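Excinuclease ABC, subunit A. (Deinococcus radiodurans, PDB 2VF7) binds DNA and ATP as a zinc-containing ABC-type ATPase of the UvrA family, and probably takes part in recognising damaged DNA for excision repair. Local coordinates at residues V33-L38 against G431-V436; Y58-R63 against P83-I88; P92-L97 against V402-E407; L388-Q393 against S422-L427. The protein carries 1 engineered substitution. All coordinates share one frame; numbering follows the deposited sequence.

How the interactions relate
Interaction 1 opens first in the chain, at 33-38, and closes last, at 431-436, so the other three lie nested inside its long loop. Interaction 2 closes a short loop between 58-63 and 83-88, setting helix 49-69 against the way into strand 87-89. Interaction 3 starts soon afterwards at 92-97 and closes at 402-407. Interaction 4, from 388-393 to 422-427, opens before that closure and ends after it, so the two cross. Interactions 1 and 3 share one mixed sheet, in which strands 402-406 and 433-437 are neighbours; interaction 1 also joins the end of strand 29-34 to it. Interaction 4 packs two helices over this sheet and touches interaction 3.

Interaction 1 of 4, residues V33-L38 against G431-V436; sequences VPRDAL and GNSLFV
The hydroxyl of Ser433 reaches across to the backbone of Asp36, while Leu38 lies alongside Leu434 and Val436 on one face of the sheet and Phe435 points to the other, where it meets Val33. Ser433 OG stands beside its own backbone N (chi1 -49°) and accepts the N-H of Asp36 at 2.7 Å, in a nearly straight bond (172° at the hydrogen). Serine suits this place because it is small and carries an acceptor for an amide in the turn, where Asp36 takes a positive phi. An alanine here is likely to leave the Asp36 N-H without its acceptor and the turn less firmly fixed to the strand.

One residue further on, the backbones join: Leu434 N donates to Ala37 O at 3.1 Å, and Leu38 pairs with Leu434 in a parallel bridge. Leu38 CD1 crosses aslant to Val436 CG2, 3.7 Å away, and lies 4.2 Å from Leu434 CB. The branched methyls suit a buried face between strands. On the opposite face, Val33 CG2, from the end of strand 29-34 in the neighbouring antiparallel sheet, packs against Phe435 CZ at 3.7 Å, neither squarely over the ring nor at its edge, whereas Pro34 O sits near the ring plane at the edge, by CE1. Asn432 ND2 bonds to Leu427 O, tying the strand's start to the preceding helix. Leu38 begins strand 38-42, which leads into the Walker A P-loop whose Lys49 and Ser50 bind ADP: neighbouring parallel strands of this kind form the core of the ABC ATPase fold.

Interaction 2 of 4, residues Y58-R63 against P83-I88; sequences YAEAQR and PDVDAI
Glu60 extends with CG opposite the backbone N (chi1 -180°) and then bends at chi2 (72°), which lays its carboxylate beside Pro83 while its CB and CG face Ile88. It belongs to helix 49-69, the helix that follows the P-loop in ABC ATPases and whose first turn carries ADP-binding residues, Lys49, Ser50 and Ser51. Opposite it, 83-88 runs from a loop into the first residues of strand 87-89, an outer strand of the small antiparallel sheet that also contains 15-21 and 29-34.

Ile88 comes from the strand with its long branch extended (chi2 171°), so that CD1 is 3.7 Å from Glu60 CG; the two chains slide past each other in opposite directions. Glutamate suits the place because its methylenes serve the apolar contact and its oxygens are left for polar partners. Pro83 is suited to the helix surface by its compact ring, whose CG lies 3.7 Å from Ala59 CB and equally near the backbone N of Glu60. The single methyl of Ala59 leaves room for that approach.

The two carboxylate oxygens have different work. OE2 takes the cations, with Arg63 NH1 in a salt bridge at 3.2 Å and Arg64 NE in a second, which would probably stabilise the charged carboxylate. OE1 lies 3.7 Å from Pro83 CD and accepts a hydrogen bond from a water at 2.6 Å; the same water donates to Pro83 O at 3.2 Å, linking helix and loop.

Interaction 3 of 4, residues P92-L97 against V402-E407; sequences PPAVAL and VYVLDE
Four backbone hydrogen bonds join Pro93, Val95 and Leu97 to Val402 and Val404. Val402 N donates to Pro93 O at 2.9 Å, in the carbonyl plane, and Val95 N meets Val402 O at 2.9 Å, nearly in line with its C=O. Val404 N then binds Val95 O at 3.0 Å, and Leu97 N reaches Val404 O at 3.2 Å, the donor tilted 28° from the carbonyl plane. Proline is tolerated at Pro93 because its carbonyl, not an N-H, makes the bond to this strand. Two CA-H...O contacts, from Ala94 to Val402 O and from Tyr403 to Val95 O, fill in between.

These are parallel strands, 94-96 at the edge of the mixed sheet and 402-406 inside it. The sequence Val-Tyr-Val-Leu-Asp-Glu fits the Walker B pattern of ABC ATPases, and the strand lies beside the P-loop helix 49-69.

Apolar packing differs between the faces. Ala94 and Ala96 are small enough to let helix 49-69 come close, through Ala61 and Tyr58; Val402 and Val404 share their face. Pro92 CG abuts Val402 CG2 at 3.6 Å, the two side chains about at right angles. On the other face Leu97, with CG beside its backbone N (chi1 -63°) and CD1 extended beyond it, brings that methyl to 3.8 Å from Tyr403 CD2 and 4.0 Å from Leu405 CD2. An alanine in place of Leu97 would probably open a gap beside the tyrosine ring and Leu405. Val95 CB also lies against that ring, 4.0 Å from CE2, and the phenol OH bonds to Gln393 OE1.

Interaction 4 of 4, residues L388-Q393 against S422-L427; sequences LRLATQ and SALENL
Leu390 reaches Leu427, Leu424 and Ala423 with its two methyls. From CB, the chain swings so that CG lies opposite the backbone N (chi1 -164°), bringing the branch close to helix 417-428. At CG it forks. CD1 comes to 3.5 Å from Leu427 CD1, the two side chains crossing aslant, and also approaches Leu424 CD2 at 4.1 Å. CD2 meets Leu424 CD2 at 3.9 Å, the two side chains crossing at about a right angle, and lies 4.4 Å from Ala423 CB. Leucine suits this place because its fork touches two turns of the facing helix at once, while Ala423, a single methyl, lets the branch come in over its turn.

The segment axes approach to 10.3 Å at 37°. Helix 417-428 is the connection of a beta-alpha-beta crossover between the parallel strands 402-406 and 433-437, and helix 382-393 begins within a Leu-Ser-Pro-Gly-Glu sequence resembling the ABC signature motif.

Leu427 sends its other methyl, CD2, to Gln393, 4.1 Å from CB. The rest of Gln393 bends away: NE2 donates to Arg389 O at 3.2 Å, the acceptor lying in the plane of the Gln393 amide; the same oxygen also takes the backbone N-H of Gln393.

Interaction 1 of 4, residues V33-L38 against G431-V436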
loop_
_atom_site.group_PDB
_atom_site.type_symbol
_atom_site.label_atom_id
_atom_site.label_comp_id
_atom_site.label_asym_id
_atom_site.label_seq_id
_atom_site.Cartn_x
_atom_site.Cartn_y
_atom_site.Cartn_z
ATOM N N VAL A 33 7.903 24.710 16.454
ATOM C CA VAL A 33 8.387 23.725 17.436
ATOM C C VAL A 33 9.743 23.146 17.019
ATOM O O VAL A 33 9.941 22.804 15.844
ATOM C CB VAL A 33 7.345 22.567 17.711
ATOM C CG1 VAL A 33 6.042 23.127 18.146
ATOM C CG2 VAL A 33 7.122 21.723 16.492
ATOM N N PRO A 34 10.672 23.016 17.987
ATOM C CA PRO A 34 12.000 22.496 17.673
ATOM C C PRO A 34 11.966 21.034 17.240
ATOM O O PRO A 34 11.133 20.251 17.709
ATOM C CB PRO A 34 12.769 22.675 18.984
ATOM C CG PRO A 34 11.759 22.756 20.031
ATOM C CD PRO A 34 10.540 23.349 19.417
ATOM N N ARG A 35 12.845 20.676 16.318
ATOM C CA ARG A 35 13.005 19.277 15.971
ATOM C C ARG A 35 14.178 18.816 16.820
ATOM O O ARG A 35 14.880 19.666 17.386
ATOM C CB ARG A 35 13.152 19.070 14.438
ATOM C CG ARG A 35 14.564 19.083 13.879
ATOM C CD ARG A 35 14.608 18.752 12.352
ATOM N NE ARG A 35 13.710 19.624 11.602
ATOM C CZ ARG A 35 14.002 20.866 11.229
ATOM N NH1 ARG A 35 15.180 21.388 11.506
ATOM N NH2 ARG A 35 13.104 21.589 10.576
ATOM N N ASP A 36 14.338 17.502 16.985
ATOM C CA ASP A 36 15.401 16.897 17.840
ATOM C C ASP A 36 15.226 17.210 19.321
ATOM O O ASP A 36 16.194 17.320 20.079
ATOM C CB ASP A 36 16.820 17.269 17.366
ATOM C CG ASP A 36 17.051 16.980 15.871
ATOM O OD1 ASP A 36 17.005 15.805 15.455
ATOM O OD2 ASP A 36 17.295 17.937 15.107
ATOM N N ALA A 37 13.973 17.315 19.741
ATOM C CA ALA A 37 13.666 17.625 21.125
ATOM C C ALA A 37 12.405 16.884 21.565
ATOM O O ALA A 37 11.643 16.413 20.712
ATOM C CB ALA A 37 13.513 19.137 21.303
ATOM N N LEU A 38 12.227 16.749 22.885
ATOM C CA LEU A 38 10.985 16.306 23.486
ATOM C C LEU A 38 10.000 17.471 23.582
ATOM O O LEU A 38 10.139 18.319 24.461
ATOM C CB LEU A 38 11.235 15.713 24.885
ATOM C CG LEU A 38 10.018 15.314 25.742
ATOM C CD1 LEU A 38 9.200 14.173 25.085
ATOM C CD2 LEU A 38 10.410 14.961 27.163
ATOM N N GLY A 431 18.708 10.413 17.136
ATOM C CA GLY A 431 18.555 11.290 15.984
ATOM C C GLY A 431 17.116 11.662 15.648
ATOM O O GLY A 431 16.860 12.213 14.567
ATOM N N ASN A 432 16.185 11.389 16.571
ATOM C CA ASN A 432 14.741 11.576 16.339
ATOM C C ASN A 432 14.122 12.760 17.105
ATOM O O ASN A 432 14.751 13.335 17.987
ATOM C CB ASN A 432 13.958 10.291 16.656
ATOM C CG ASN A 432 14.610 9.039 16.085
ATOM O OD1 ASN A 432 14.687 8.850 14.874
ATOM N ND2 ASN A 432 15.078 8.168 16.972
ATOM N N SER A 433 12.889 13.113 16.741
ATOM C CA SER A 433 12.108 14.173 17.394
ATOM C C SER A 433 10.837 13.561 17.968
ATOM O O SER A 433 10.263 12.638 17.377
ATOM C CB SER A 433 11.713 15.273 16.389
ATOM O OG SER A 433 12.808 15.721 15.604
ATOM N N LEU A 434 10.371 14.099 19.092
ATOM C CA LEU A 434 9.232 13.525 19.792
ATOM C C LEU A 434 8.121 14.549 20.006
ATOM O O LEU A 434 8.333 15.590 20.622
ATOM C CB LEU A 434 9.693 12.924 21.131
ATOM C CG LEU A 434 10.820 11.879 21.047
ATOM C CD1 LEU A 434 11.790 12.061 22.179
ATOM C CD2 LEU A 434 10.278 10.494 21.049
ATOM N N PHE A 435 6.940 14.260 19.461
ATOM C CA PHE A 435 5.762 15.089 19.711
ATOM C C PHE A 435 4.834 14.304 20.644
ATOM O O PHE A 435 4.305 13.261 20.263
ATOM C CB PHE A 435 5.024 15.479 18.411
ATOM C CG PHE A 435 5.803 16.410 17.484
ATOM C CD1 PHE A 435 6.990 17.034 17.889
ATOM C CD2 PHE A 435 5.321 16.671 16.189
ATOM C CE1 PHE A 435 7.677 17.882 17.017
ATOM C CE2 PHE A 435 6.010 17.515 15.313
ATOM C CZ PHE A 435 7.180 18.121 15.719
ATOM N N VAL A 436 4.630 14.818 21.849
ATOM C CA VAL A 436 3.948 14.074 22.897
ATOM C C VAL A 436 2.781 14.859 23.463
ATOM O O VAL A 436 2.989 15.892 24.069
ATOM C CB VAL A 436 4.910 13.747 24.054
ATOM C CG1 VAL A 436 4.186 12.990 25.197
ATOM C CG2 VAL A 436 6.104 12.955 23.526
#

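Interaction 2 of 4, residues Y58-R63 against P83-I88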
loop_
_atom_site.group_PDB
_atom_site.type_symbol
_atom_site.label_atom_id
_atom_site.label_comp_id
_atom_site.label_asym_id
_atom_site.label_seq_id
_atom_site.Cartn_x
_atom_site.Cartn_y
_atom_site.Cartn_z
ATOM N N TYR A 58 1.320 15.136 12.253
ATOM C CA TYR A 58 1.483 13.763 11.790
ATOM C C TYR A 58 0.849 13.549 10.416
ATOM O O TYR A 58 1.500 13.053 9.491
ATOM C CB TYR A 58 0.938 12.765 12.838
ATOM C CG TYR A 58 0.757 11.353 12.332
ATOM C CD1 TYR A 58 1.857 10.515 12.120
ATOM C CD2 TYR A 58 -0.523 10.842 12.075
ATOM C CE1 TYR A 58 1.692 9.217 11.652
ATOM C CE2 TYR A 58 -0.702 9.530 11.595
ATOM C CZ TYR A 58 0.421 8.731 11.391
ATOM O OH TYR A 58 0.268 7.438 10.929
ATOM N N ALA A 59 -0.404 13.966 10.269
ATOM C CA ALA A 59 -1.168 13.735 9.046
ATOM C C ALA A 59 -0.594 14.374 7.771
ATOM O O ALA A 59 -0.587 13.739 6.706
ATOM C CB ALA A 59 -2.615 14.138 9.243
ATOM N N GLU A 60 -0.135 15.616 7.854
ATOM C CA GLU A 60 0.526 16.249 6.699
ATOM C C GLU A 60 1.879 15.576 6.387
ATOM O O GLU A 60 2.183 15.285 5.241
ATOM C CB GLU A 60 0.660 17.763 6.925
ATOM C CG GLU A 60 1.328 18.573 5.799
ATOM C CD GLU A 60 0.462 18.737 4.554
ATOM O OE1 GLU A 60 -0.721 18.325 4.574
ATOM O OE2 GLU A 60 0.982 19.267 3.545
ATOM N N ALA A 61 2.668 15.293 7.414
ATOM C CA ALA A 61 3.932 14.567 7.247
ATOM C C ALA A 61 3.806 13.203 6.566
ATOM O O ALA A 61 4.699 12.812 5.813
ATOM C CB ALA A 61 4.636 14.418 8.581
ATOM N N GLN A 62 2.722 12.473 6.838
ATOM C CA GLN A 62 2.497 11.150 6.215
ATOM C C GLN A 62 1.951 11.207 4.814
ATOM O O GLN A 62 2.376 10.443 3.958
ATOM C CB GLN A 62 1.586 10.259 7.058
ATOM C CG GLN A 62 2.346 9.406 8.050
ATOM C CD GLN A 62 1.886 7.949 8.087
ATOM O OE1 GLN A 62 2.664 7.061 8.482
ATOM N NE2 GLN A 62 0.631 7.691 7.681
ATOM N N ARG A 63 0.978 12.082 4.586
ATOM C CA ARG A 63 0.486 12.365 3.242
ATOM C C ARG A 63 1.619 12.675 2.248
ATOM O O ARG A 63 1.622 12.161 1.143
ATOM C CB ARG A 63 -0.488 13.545 3.309
ATOM C CG ARG A 63 -1.082 13.979 1.982
ATOM C CD ARG A 63 -1.447 15.447 2.062
ATOM N NE ARG A 63 -1.578 16.047 0.742
ATOM C CZ ARG A 63 -0.771 16.988 0.252
ATOM N NH1 ARG A 63 0.245 17.466 0.977
ATOM N NH2 ARG A 63 -0.992 17.463 -0.970
ATOM N N PRO A 83 -5.295 17.508 5.750
ATOM C CA PRO A 83 -5.383 18.475 6.851
ATOM C C PRO A 83 -5.645 19.893 6.329
ATOM O O PRO A 83 -5.197 20.248 5.237
ATOM C CB PRO A 83 -4.007 18.382 7.515
ATOM C CG PRO A 83 -3.446 17.068 7.063
ATOM C CD PRO A 83 -3.956 16.886 5.682
ATOM N N ASP A 84 -6.399 20.676 7.095
ATOM C CA ASP A 84 -6.673 22.057 6.738
ATOM C C ASP A 84 -5.544 22.914 7.277
ATOM O O ASP A 84 -5.499 23.223 8.458
ATOM C CB ASP A 84 -8.023 22.497 7.299
ATOM C CG ASP A 84 -8.616 23.684 6.552
ATOM O OD1 ASP A 84 -7.854 24.475 5.951
ATOM O OD2 ASP A 84 -9.857 23.833 6.576
ATOM N N VAL A 85 -4.613 23.272 6.404
ATOM C CA VAL A 85 -3.410 24.017 6.805
ATOM C C VAL A 85 -2.748 24.732 5.602
ATOM O O VAL A 85 -2.599 24.150 4.529
ATOM C CB VAL A 85 -2.421 23.093 7.598
ATOM C CG1 VAL A 85 -1.891 21.957 6.719
ATOM C CG2 VAL A 85 -1.306 23.897 8.264
ATOM N N ASP A 86 -2.375 26.001 5.785
ATOM C CA ASP A 86 -1.743 26.788 4.716
ATOM C C ASP A 86 -0.336 26.301 4.338
ATOM O O ASP A 86 -0.065 26.092 3.166
ATOM C CB ASP A 86 -1.695 28.283 5.076
ATOM C CG ASP A 86 -3.042 28.950 4.978
ATOM O OD1 ASP A 86 -3.871 28.438 4.199
ATOM O OD2 ASP A 86 -3.276 29.982 5.665
ATOM N N ALA A 87 0.542 26.143 5.330
ATOM C CA ALA A 87 1.933 25.723 5.105
ATOM C C ALA A 87 2.563 25.097 6.353
ATOM O O ALA A 87 2.308 25.546 7.476
ATOM C CB ALA A 87 2.764 26.911 4.658
ATOM N N ILE A 88 3.362 24.048 6.150
ATOM C CA ILE A 88 4.266 23.504 7.181
ATOM C C ILE A 88 5.646 23.303 6.559
ATOM O O ILE A 88 5.777 22.606 5.549
ATOM C CB ILE A 88 3.798 22.149 7.791
ATOM C CG1 ILE A 88 2.359 22.218 8.308
ATOM C CG2 ILE A 88 4.729 21.757 8.936
ATOM C CD1 ILE A 88 1.751 20.863 8.728
HETATM O O HOH W 1 -2.661 19.651 3.432
#

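Interaction 3 of 4, residues P92-L97 against V402-E407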
loop_
_atom_site.group_PDB
_atom_site.type_symbol
_atom_site.label_atom_id
_atom_site.label_comp_id
_atom_site.label_asym_id
_atom_site.label_seq_id
_atom_site.Cartn_x
_atom_site.Cartn_y
_atom_site.Cartn_z
ATOM N N PRO A 92 10.110 16.510 9.155
ATOM C CA PRO A 92 10.606 15.204 8.670
ATOM C C PRO A 92 9.453 14.185 8.507
ATOM O O PRO A 92 8.309 14.517 8.784
ATOM C CB PRO A 92 11.622 14.761 9.745
ATOM C CG PRO A 92 11.538 15.754 10.871
ATOM C CD PRO A 92 10.441 16.749 10.578
ATOM N N PRO A 93 9.738 12.970 7.993
ATOM C CA PRO A 93 8.671 11.954 8.016
ATOM C C PRO A 93 8.262 11.592 9.450
ATOM O O PRO A 93 9.016 11.862 10.381
ATOM C CB PRO A 93 9.313 10.764 7.297
ATOM C CG PRO A 93 10.396 11.389 6.446
ATOM C CD PRO A 93 10.954 12.468 7.327
ATOM N N ALA A 94 7.072 11.005 9.622
ATOM C CA ALA A 94 6.517 10.761 10.948
ATOM C C ALA A 94 5.973 9.349 11.147
ATOM O O ALA A 94 5.366 8.783 10.243
ATOM C CB ALA A 94 5.431 11.794 11.260
ATOM N N VAL A 95 6.169 8.817 12.358
ATOM C CA VAL A 95 5.599 7.546 12.820
ATOM C C VAL A 95 4.700 7.803 14.043
ATOM O O VAL A 95 5.141 8.410 15.003
ATOM C CB VAL A 95 6.727 6.544 13.221
ATOM C CG1 VAL A 95 6.153 5.168 13.511
ATOM C CG2 VAL A 95 7.796 6.455 12.120
ATOM N N ALA A 96 3.437 7.374 13.998
ATOM C CA ALA A 96 2.581 7.416 15.183
ATOM C C ALA A 96 2.708 6.097 15.941
ATOM O O ALA A 96 2.515 5.020 15.359
ATOM C CB ALA A 96 1.120 7.688 14.820
ATOM N N LEU A 97 3.051 6.198 17.227
ATOM C CA LEU A 97 3.122 5.021 18.104
ATOM C C LEU A 97 1.773 4.575 18.694
ATOM O O LEU A 97 1.717 3.634 19.485
ATOM C CB LEU A 97 4.197 5.201 19.184
ATOM C CG LEU A 97 5.611 5.336 18.576
ATOM C CD1 LEU A 97 6.641 5.534 19.651
ATOM C CD2 LEU A 97 5.969 4.135 17.680
ATOM N N VAL A 402 10.026 11.816 13.115
ATOM C CA VAL A 402 9.293 12.276 14.295
ATOM C C VAL A 402 8.384 11.180 14.844
ATOM O O VAL A 402 7.592 10.594 14.105
ATOM C CB VAL A 402 8.344 13.469 14.000
ATOM C CG1 VAL A 402 8.011 14.212 15.322
ATOM C CG2 VAL A 402 8.938 14.415 12.992
ATOM N N TYR A 403 8.480 10.930 16.149
ATOM C CA TYR A 403 7.535 10.047 16.844
ATOM C C TYR A 403 6.414 10.856 17.463
ATOM O O TYR A 403 6.659 11.825 18.177
ATOM C CB TYR A 403 8.249 9.228 17.912
ATOM C CG TYR A 403 9.132 8.145 17.320
ATOM C CD1 TYR A 403 10.530 8.259 17.327
ATOM C CD2 TYR A 403 8.567 7.019 16.742
ATOM C CE1 TYR A 403 11.339 7.253 16.782
ATOM C CE2 TYR A 403 9.357 6.018 16.180
ATOM C CZ TYR A 403 10.739 6.128 16.214
ATOM O OH TYR A 403 11.491 5.103 15.664
ATOM N N VAL A 404 5.181 10.457 17.167
ATOM C CA VAL A 404 3.992 11.128 17.696
ATOM C C VAL A 404 3.284 10.226 18.735
ATOM O O VAL A 404 2.744 9.171 18.409
ATOM C CB VAL A 404 3.029 11.555 16.561
ATOM C CG1 VAL A 404 2.103 12.638 17.055
ATOM C CG2 VAL A 404 3.812 12.054 15.350
ATOM N N LEU A 405 3.346 10.642 19.995
ATOM C CA LEU A 405 2.829 9.841 21.100
ATOM C C LEU A 405 1.586 10.469 21.770
ATOM O O LEU A 405 1.455 11.696 21.852
ATOM C CB LEU A 405 3.939 9.559 22.127
ATOM C CG LEU A 405 5.213 8.786 21.732
ATOM C CD1 LEU A 405 6.426 9.697 21.664
ATOM C CD2 LEU A 405 5.512 7.724 22.767
ATOM N N ASP A 406 0.681 9.618 22.237
ATOM C CA ASP A 406 -0.542 10.090 22.908
ATOM C C ASP A 406 -0.683 9.512 24.314
ATOM O O ASP A 406 -1.223 8.420 24.489
ATOM C CB ASP A 406 -1.793 9.781 22.086
ATOM C CG ASP A 406 -3.078 10.120 22.836
ATOM O OD1 ASP A 406 -3.754 9.172 23.283
ATOM O OD2 ASP A 406 -3.395 11.329 23.011
ATOM N N GLU A 407 -0.179 10.257 25.298
ATOM C CA GLU A 407 -0.160 9.842 26.699
ATOM C C GLU A 407 0.483 8.480 26.935
ATOM O O GLU A 407 -0.208 7.494 27.161
ATOM C CB GLU A 407 -1.557 9.907 27.308
ATOM C CG GLU A 407 -1.957 11.298 27.713
ATOM C CD GLU A 407 -3.275 11.319 28.456
ATOM O OE1 GLU A 407 -4.274 11.803 27.866
ATOM O OE2 GLU A 407 -3.313 10.843 29.621
#

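Interaction 4 of 4, residues L388-Q393 against S422-L427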
loop_
_atom_site.group_PDB
_atom_site.type_symbol
_atom_site.label_atom_id
_atom_site.label_comp_id
_atom_site.label_asym_id
_atom_site.label_seq_id
_atom_site.Cartn_x
_atom_site.Cartn_y
_atom_site.Cartn_z
ATOM N N LEU A 388 5.215 -0.971 24.590
ATOM C CA LEU A 388 5.855 -2.036 23.824
ATOM C C LEU A 388 6.254 -1.604 22.420
ATOM O O LEU A 388 6.991 -2.310 21.736
ATOM C CB LEU A 388 4.902 -3.205 23.656
ATOM C CG LEU A 388 4.608 -4.175 24.797
ATOM C CD1 LEU A 388 3.460 -5.068 24.336
ATOM C CD2 LEU A 388 5.834 -5.009 25.186
ATOM N N ARG A 389 5.707 -0.485 21.959
ATOM C CA ARG A 389 6.016 0.016 20.626
ATOM C C ARG A 389 7.170 1.005 20.705
ATOM O O ARG A 389 8.000 1.092 19.802
ATOM C CB ARG A 389 4.785 0.622 19.991
ATOM C CG ARG A 389 4.780 0.423 18.505
ATOM C CD ARG A 389 3.498 -0.209 17.991
ATOM N NE ARG A 389 2.638 0.740 17.280
ATOM C CZ ARG A 389 2.920 1.334 16.114
ATOM N NH1 ARG A 389 4.079 1.121 15.489
ATOM N NH2 ARG A 389 2.036 2.164 15.573
ATOM N N LEU A 390 7.199 1.728 21.818
ATOM C CA LEU A 390 8.298 2.576 22.204
ATOM C C LEU A 390 9.594 1.753 22.344
ATOM O O LEU A 390 10.634 2.111 21.780
ATOM C CB LEU A 390 7.943 3.261 23.521
ATOM C CG LEU A 390 8.783 4.470 23.912
ATOM C CD1 LEU A 390 8.667 5.522 22.843
ATOM C CD2 LEU A 390 8.399 5.053 25.272
ATOM N N ALA A 391 9.512 0.646 23.081
ATOM C CA ALA A 391 10.648 -0.225 23.327
ATOM C C ALA A 391 11.210 -0.752 22.017
ATOM O O ALA A 391 12.431 -0.769 21.825
ATOM C CB ALA A 391 10.255 -1.354 24.234
ATOM N N THR A 392 10.320 -1.135 21.100
ATOM C CA THR A 392 10.722 -1.727 19.808
ATOM C C THR A 392 11.470 -0.731 18.918
ATOM O O THR A 392 12.356 -1.109 18.142
ATOM C CB THR A 392 9.494 -2.294 19.059
ATOM O OG1 THR A 392 8.835 -3.245 19.904
ATOM C CG2 THR A 392 9.906 -2.984 17.786
ATOM N N GLN A 393 11.098 0.537 19.047
ATOM C CA GLN A 393 11.716 1.624 18.305
ATOM C C GLN A 393 13.141 1.864 18.805
ATOM O O GLN A 393 14.003 2.316 18.049
ATOM C CB GLN A 393 10.914 2.922 18.478
ATOM C CG GLN A 393 9.542 2.966 17.823
ATOM C CD GLN A 393 9.410 2.149 16.534
ATOM O OE1 GLN A 393 9.894 2.532 15.458
ATOM N NE2 GLN A 393 8.719 1.020 16.643
ATOM N N SER A 422 13.319 8.292 30.581
ATOM C CA SER A 422 14.642 7.837 30.167
ATOM C C SER A 422 14.652 7.145 28.794
ATOM O O SER A 422 15.643 7.223 28.064
ATOM C CB SER A 422 15.235 6.937 31.257
ATOM O OG SER A 422 15.947 5.854 30.698
ATOM N N ALA A 423 13.554 6.475 28.453
ATOM C CA ALA A 423 13.381 5.836 27.146
ATOM C C ALA A 423 13.061 6.842 26.058
ATOM O O ALA A 423 13.356 6.599 24.902
ATOM C CB ALA A 423 12.305 4.796 27.209
ATOM N N LEU A 424 12.433 7.955 26.430
ATOM C CA LEU A 424 12.139 9.051 25.504
ATOM C C LEU A 424 13.399 9.852 25.160
ATOM O O LEU A 424 13.569 10.274 24.026
ATOM C CB LEU A 424 11.057 9.976 26.078
ATOM C CG LEU A 424 9.635 9.440 26.312
ATOM C CD1 LEU A 424 8.744 10.500 26.985
ATOM C CD2 LEU A 424 8.989 8.941 25.036
ATOM N N GLU A 425 14.281 10.049 26.137
ATOM C CA GLU A 425 15.560 10.728 25.912
ATOM C C GLU A 425 16.473 9.878 25.050
ATOM O O GLU A 425 17.147 10.407 24.163
ATOM C CB GLU A 425 16.241 11.103 27.228
ATOM C CG GLU A 425 17.750 11.489 27.128
ATOM C CD GLU A 425 18.008 12.937 26.680
ATOM O OE1 GLU A 425 17.039 13.693 26.431
ATOM O OE2 GLU A 425 19.196 13.324 26.574
ATOM N N ASN A 426 16.473 8.564 25.277
ATOM C CA ASN A 426 17.283 7.659 24.452
ATOM C C ASN A 426 16.812 7.645 23.012
ATOM O O ASN A 426 17.627 7.600 22.095
ATOM C CB ASN A 426 17.283 6.231 24.992
ATOM C CG ASN A 426 18.181 6.052 26.205
ATOM O OD1 ASN A 426 19.247 6.673 26.332
ATOM N ND2 ASN A 426 17.759 5.176 27.100
ATOM N N LEU A 427 15.496 7.686 22.827
ATOM C CA LEU A 427 14.885 7.786 21.508
ATOM C C LEU A 427 15.265 9.081 20.823
ATOM O O LEU A 427 15.582 9.084 19.643
ATOM C CB LEU A 427 13.355 7.697 21.604
ATOM C CG LEU A 427 12.648 6.447 21.074
ATOM C CD1 LEU A 427 11.198 6.782 20.735
ATOM C CD2 LEU A 427 13.373 5.889 19.830
#